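Long-range contact in condensin complex subunit 3 (Schizosaccharomyces pombe, PDB 5OQR), which serves as a regulatory subunit of condensin, the complex required to convert interphase chromatin into condensed, mitotic-like chromosomes: residues L180-L194 / V208-L222. Sequence-based numbering, arbitrary orientation.
Sequences LLNIEVSNSTLPFIL and VYARVLPKIGDFRYL
Thr189 OG1, gripped twice, probably helps hold Val185 against Ile216: it donates to Glu184 O (2.6 Å), lying 33° off that carbonyl's plane, and accepts from Ser186 N (2.8 Å). A hydroxyl side chain suits the place because one oxygen can serve both partners together. Val185 then forks between two partners. Val185 CG1, turned away from the backbone N (chi1 176°), lies against Ile216 CG1 (3.4 Å), and Val185 CG2 rests on Lys215 CE (3.6 Å). Bent at chi2 and chi3, the lysine chain passes obliquely over Val185 and brings Lys215 NZ near Leu181 O (3.7 Å), too far for a hydrogen bond but probably a mild electrostatic attraction. Deeper in, Val212 divides its branches likewise: Val212 CG1 meets Ile193 CD1 (3.6 Å), and CG2 meets Leu180 CD1, the latter two side chains crossing at about a right angle. Leu190 CD2 reaches Leu222 CD2 (3.6 Å) at the far end. The contact packs the end of HEAT repeat 4 against the helix end and linker leading into repeat 5, which begins at Leu222. With no hydrogen bond between the segments, association rests mainly on hydrophobic contact, Val212, Ile216, Ile193 and Leu180 buried, Val185 and Lys215 nearer solvent, with little directional chemistry.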
# COMPACT_ATOMS: atom_id res chain seq x y z
N LEU A 180 -14.63 15.36 -2.11
CA LEU A 180 -13.23 15.61 -2.43
C LEU A 180 -13.07 16.67 -3.51
O LEU A 180 -12.04 17.35 -3.56
CB LEU A 180 -12.57 14.30 -2.85
CG LEU A 180 -11.11 14.30 -3.28
CD1 LEU A 180 -10.23 15.03 -2.28
CD2 LEU A 180 -10.65 12.86 -3.46
N LEU A 181 -14.07 16.82 -4.37
CA LEU A 181 -13.96 17.71 -5.53
C LEU A 181 -14.51 19.11 -5.28
O LEU A 181 -14.30 19.99 -6.12
CB LEU A 181 -14.69 17.09 -6.72
CG LEU A 181 -13.85 16.21 -7.64
CD1 LEU A 181 -14.74 15.41 -8.58
CD2 LEU A 181 -12.87 17.06 -8.44
N ASN A 182 -15.21 19.34 -4.17
CA ASN A 182 -15.83 20.63 -3.91
C ASN A 182 -15.48 21.24 -2.56
O ASN A 182 -15.88 22.38 -2.30
CB ASN A 182 -17.36 20.51 -4.01
CG ASN A 182 -17.81 19.91 -5.33
OD1 ASN A 182 -18.10 20.64 -6.28
ND2 ASN A 182 -17.86 18.59 -5.39
N ILE A 183 -14.75 20.53 -1.70
CA ILE A 183 -14.39 21.09 -0.41
C ILE A 183 -13.30 22.14 -0.57
O ILE A 183 -12.53 22.14 -1.54
CB ILE A 183 -13.95 19.97 0.56
CG1 ILE A 183 -13.66 20.55 1.94
CG2 ILE A 183 -12.72 19.25 0.02
CD1 ILE A 183 -13.71 19.53 3.05
N GLU A 184 -13.24 23.07 0.39
CA GLU A 184 -12.24 24.11 0.35
C GLU A 184 -10.85 23.52 0.60
O GLU A 184 -10.70 22.53 1.32
CB GLU A 184 -12.54 25.20 1.38
CG GLU A 184 -11.94 24.98 2.77
CD GLU A 184 -12.20 26.14 3.71
OE1 GLU A 184 -13.13 26.05 4.54
OE2 GLU A 184 -11.46 27.14 3.62
N VAL A 185 -9.85 24.14 0.00
CA VAL A 185 -8.47 23.69 0.10
C VAL A 185 -7.73 24.62 1.05
O VAL A 185 -7.51 25.80 0.74
CB VAL A 185 -7.79 23.64 -1.27
CG1 VAL A 185 -6.33 23.25 -1.14
CG2 VAL A 185 -8.51 22.66 -2.18
N SER A 186 -7.36 24.11 2.22
CA SER A 186 -6.61 24.88 3.19
C SER A 186 -5.93 23.93 4.17
O SER A 186 -6.28 22.75 4.25
CB SER A 186 -7.51 25.87 3.94
OG SER A 186 -6.77 26.60 4.90
N ASN A 187 -4.96 24.46 4.91
CA ASN A 187 -4.19 23.64 5.84
C ASN A 187 -5.09 22.87 6.79
O ASN A 187 -4.71 21.80 7.27
CB ASN A 187 -3.22 24.51 6.63
CG ASN A 187 -3.91 25.31 7.71
OD1 ASN A 187 -5.05 25.75 7.54
ND2 ASN A 187 -3.23 25.50 8.84
N SER A 188 -6.27 23.40 7.09
CA SER A 188 -7.21 22.68 7.94
C SER A 188 -7.80 21.48 7.20
O SER A 188 -7.89 20.38 7.75
CB SER A 188 -8.32 23.62 8.40
OG SER A 188 -8.98 24.21 7.30
N THR A 189 -8.20 21.68 5.94
CA THR A 189 -8.76 20.62 5.12
C THR A 189 -7.70 19.80 4.41
O THR A 189 -8.00 18.70 3.93
CB THR A 189 -9.71 21.21 4.08
OG1 THR A 189 -8.99 22.07 3.19
CG2 THR A 189 -10.81 22.02 4.76
N LEU A 190 -6.47 20.30 4.32
CA LEU A 190 -5.43 19.63 3.55
C LEU A 190 -5.14 18.22 4.06
O LEU A 190 -5.14 17.28 3.25
CB LEU A 190 -4.17 20.51 3.54
CG LEU A 190 -3.03 20.25 2.55
CD1 LEU A 190 -3.32 19.14 1.57
CD2 LEU A 190 -2.70 21.54 1.81
N PRO A 191 -4.89 18.00 5.35
CA PRO A 191 -4.52 16.64 5.79
C PRO A 191 -5.51 15.57 5.38
O PRO A 191 -5.11 14.41 5.21
CB PRO A 191 -4.45 16.78 7.32
CG PRO A 191 -4.21 18.23 7.56
CD PRO A 191 -4.94 18.95 6.48
N PHE A 192 -6.78 15.92 5.21
CA PHE A 192 -7.80 14.91 4.93
C PHE A 192 -7.88 14.57 3.45
O PHE A 192 -8.15 13.42 3.10
CB PHE A 192 -9.16 15.38 5.44
CG PHE A 192 -9.16 15.72 6.90
CD1 PHE A 192 -9.50 14.77 7.85
CD2 PHE A 192 -8.81 16.99 7.33
CE1 PHE A 192 -9.50 15.08 9.19
CE2 PHE A 192 -8.80 17.31 8.67
CZ PHE A 192 -9.15 16.35 9.61
N ILE A 193 -7.64 15.54 2.56
CA ILE A 193 -7.65 15.24 1.13
C ILE A 193 -6.44 14.39 0.77
O ILE A 193 -6.51 13.52 -0.11
CB ILE A 193 -7.72 16.53 0.29
CG1 ILE A 193 -6.39 17.28 0.32
CG2 ILE A 193 -8.86 17.42 0.78
CD1 ILE A 193 -6.35 18.50 -0.57
N LEU A 194 -5.31 14.62 1.45
CA LEU A 194 -4.12 13.81 1.19
C LEU A 194 -4.33 12.37 1.64
O LEU A 194 -3.83 11.44 0.99
CB LEU A 194 -2.91 14.42 1.90
CG LEU A 194 -2.07 15.42 1.10
CD1 LEU A 194 -2.90 16.24 0.12
CD2 LEU A 194 -1.31 16.33 2.05
N VAL A 208 -7.10 13.13 -6.42
CA VAL A 208 -6.27 13.96 -5.56
C VAL A 208 -5.13 14.58 -6.37
O VAL A 208 -4.82 15.76 -6.23
CB VAL A 208 -5.74 13.15 -4.36
CG1 VAL A 208 -5.05 14.08 -3.37
CG2 VAL A 208 -6.86 12.39 -3.68
N TYR A 209 -4.50 13.78 -7.23
CA TYR A 209 -3.40 14.28 -8.05
C TYR A 209 -3.90 15.03 -9.28
O TYR A 209 -3.25 15.98 -9.72
CB TYR A 209 -2.50 13.12 -8.49
CG TYR A 209 -2.07 12.20 -7.37
CD1 TYR A 209 -1.14 12.62 -6.43
CD2 TYR A 209 -2.58 10.92 -7.27
CE1 TYR A 209 -0.74 11.78 -5.41
CE2 TYR A 209 -2.18 10.07 -6.26
CZ TYR A 209 -1.26 10.50 -5.33
OH TYR A 209 -0.86 9.66 -4.31
N ALA A 210 -5.04 14.62 -9.83
CA ALA A 210 -5.47 15.15 -11.12
C ALA A 210 -6.19 16.48 -10.98
O ALA A 210 -6.05 17.36 -11.84
CB ALA A 210 -6.37 14.13 -11.82
N ARG A 211 -6.98 16.66 -9.92
CA ARG A 211 -7.83 17.83 -9.80
C ARG A 211 -7.60 18.63 -8.53
O ARG A 211 -7.56 19.86 -8.57
CB ARG A 211 -9.31 17.42 -9.86
CG ARG A 211 -9.66 16.46 -10.99
CD ARG A 211 -10.78 16.99 -11.86
NE ARG A 211 -10.32 18.07 -12.74
CZ ARG A 211 -11.08 18.66 -13.66
NH1 ARG A 211 -10.58 19.63 -14.41
NH2 ARG A 211 -12.34 18.28 -13.84
N VAL A 212 -7.44 17.96 -7.38
CA VAL A 212 -7.49 18.66 -6.11
C VAL A 212 -6.18 19.38 -5.82
O VAL A 212 -6.17 20.51 -5.34
CB VAL A 212 -7.85 17.68 -4.98
CG1 VAL A 212 -8.14 18.44 -3.69
CG2 VAL A 212 -9.04 16.82 -5.37
N LEU A 213 -5.05 18.73 -6.10
CA LEU A 213 -3.75 19.32 -5.78
C LEU A 213 -3.44 20.48 -6.72
O LEU A 213 -2.97 21.53 -6.27
CB LEU A 213 -2.65 18.26 -5.83
CG LEU A 213 -2.54 17.43 -4.55
CD1 LEU A 213 -1.76 16.15 -4.79
CD2 LEU A 213 -1.88 18.24 -3.45
N PRO A 214 -3.66 20.33 -8.03
CA PRO A 214 -3.50 21.49 -8.93
C PRO A 214 -4.17 22.75 -8.42
O PRO A 214 -3.66 23.85 -8.67
CB PRO A 214 -4.14 21.00 -10.23
CG PRO A 214 -4.11 19.50 -10.17
CD PRO A 214 -3.73 19.07 -8.79
N LYS A 215 -5.29 22.63 -7.71
CA LYS A 215 -5.94 23.81 -7.15
C LYS A 215 -4.99 24.59 -6.24
O LYS A 215 -5.09 25.82 -6.16
CB LYS A 215 -7.21 23.41 -6.39
CG LYS A 215 -8.45 23.37 -7.27
CD LYS A 215 -9.37 22.21 -6.93
CE LYS A 215 -9.92 22.30 -5.51
NZ LYS A 215 -10.98 21.29 -5.26
N ILE A 216 -4.08 23.90 -5.56
CA ILE A 216 -3.03 24.57 -4.82
C ILE A 216 -2.02 25.12 -5.82
O ILE A 216 -1.42 24.36 -6.59
CB ILE A 216 -2.36 23.61 -3.82
CG1 ILE A 216 -3.40 23.04 -2.86
CG2 ILE A 216 -1.29 24.34 -3.03
CD1 ILE A 216 -3.03 21.70 -2.30
N GLY A 217 -1.84 26.44 -5.82
CA GLY A 217 -1.03 27.07 -6.85
C GLY A 217 0.37 26.49 -6.92
O GLY A 217 0.86 26.16 -8.00
N ASP A 218 1.03 26.37 -5.78
CA ASP A 218 2.43 25.99 -5.72
C ASP A 218 2.62 24.82 -4.77
O ASP A 218 1.99 24.75 -3.72
CB ASP A 218 3.29 27.17 -5.26
CG ASP A 218 4.76 26.97 -5.54
OD1 ASP A 218 5.19 25.81 -5.64
OD2 ASP A 218 5.48 27.98 -5.67
N PHE A 219 3.50 23.89 -5.16
CA PHE A 219 3.79 22.74 -4.31
C PHE A 219 4.64 23.12 -3.11
O PHE A 219 4.69 22.35 -2.14
CB PHE A 219 4.48 21.64 -5.12
CG PHE A 219 5.94 21.89 -5.37
CD1 PHE A 219 6.90 21.09 -4.77
CD2 PHE A 219 6.36 22.92 -6.20
CE1 PHE A 219 8.24 21.31 -4.99
CE2 PHE A 219 7.70 23.14 -6.42
CZ PHE A 219 8.64 22.34 -5.82
N ARG A 220 5.29 24.28 -3.13
CA ARG A 220 6.06 24.73 -1.98
C ARG A 220 5.17 25.04 -0.79
O ARG A 220 5.66 25.03 0.35
CB ARG A 220 6.88 25.97 -2.34
CG ARG A 220 7.98 25.74 -3.36
CD ARG A 220 7.95 26.82 -4.42
NE ARG A 220 9.22 27.01 -5.11
CZ ARG A 220 9.41 27.89 -6.08
NH1 ARG A 220 8.41 28.67 -6.47
NH2 ARG A 220 10.60 28.00 -6.66
N TYR A 221 3.89 25.34 -1.01
CA TYR A 221 2.98 25.57 0.11
C TYR A 221 2.99 24.40 1.07
O TYR A 221 2.76 24.58 2.28
CB TYR A 221 1.55 25.80 -0.40
CG TYR A 221 1.37 27.00 -1.31
CD1 TYR A 221 0.16 27.21 -1.96
CD2 TYR A 221 2.39 27.92 -1.51
CE1 TYR A 221 -0.02 28.30 -2.79
CE2 TYR A 221 2.22 29.01 -2.34
CZ TYR A 221 1.01 29.20 -2.98
OH TYR A 221 0.83 30.28 -3.81
N LEU A 222 3.25 23.20 0.58
CA LEU A 222 3.26 22.01 1.41
C LEU A 222 4.57 21.91 2.19
O LEU A 222 5.61 22.40 1.76
CB LEU A 222 3.08 20.76 0.55
CG LEU A 222 1.89 20.75 -0.40
CD1 LEU A 222 1.86 19.45 -1.17
CD2 LEU A 222 0.59 20.95 0.36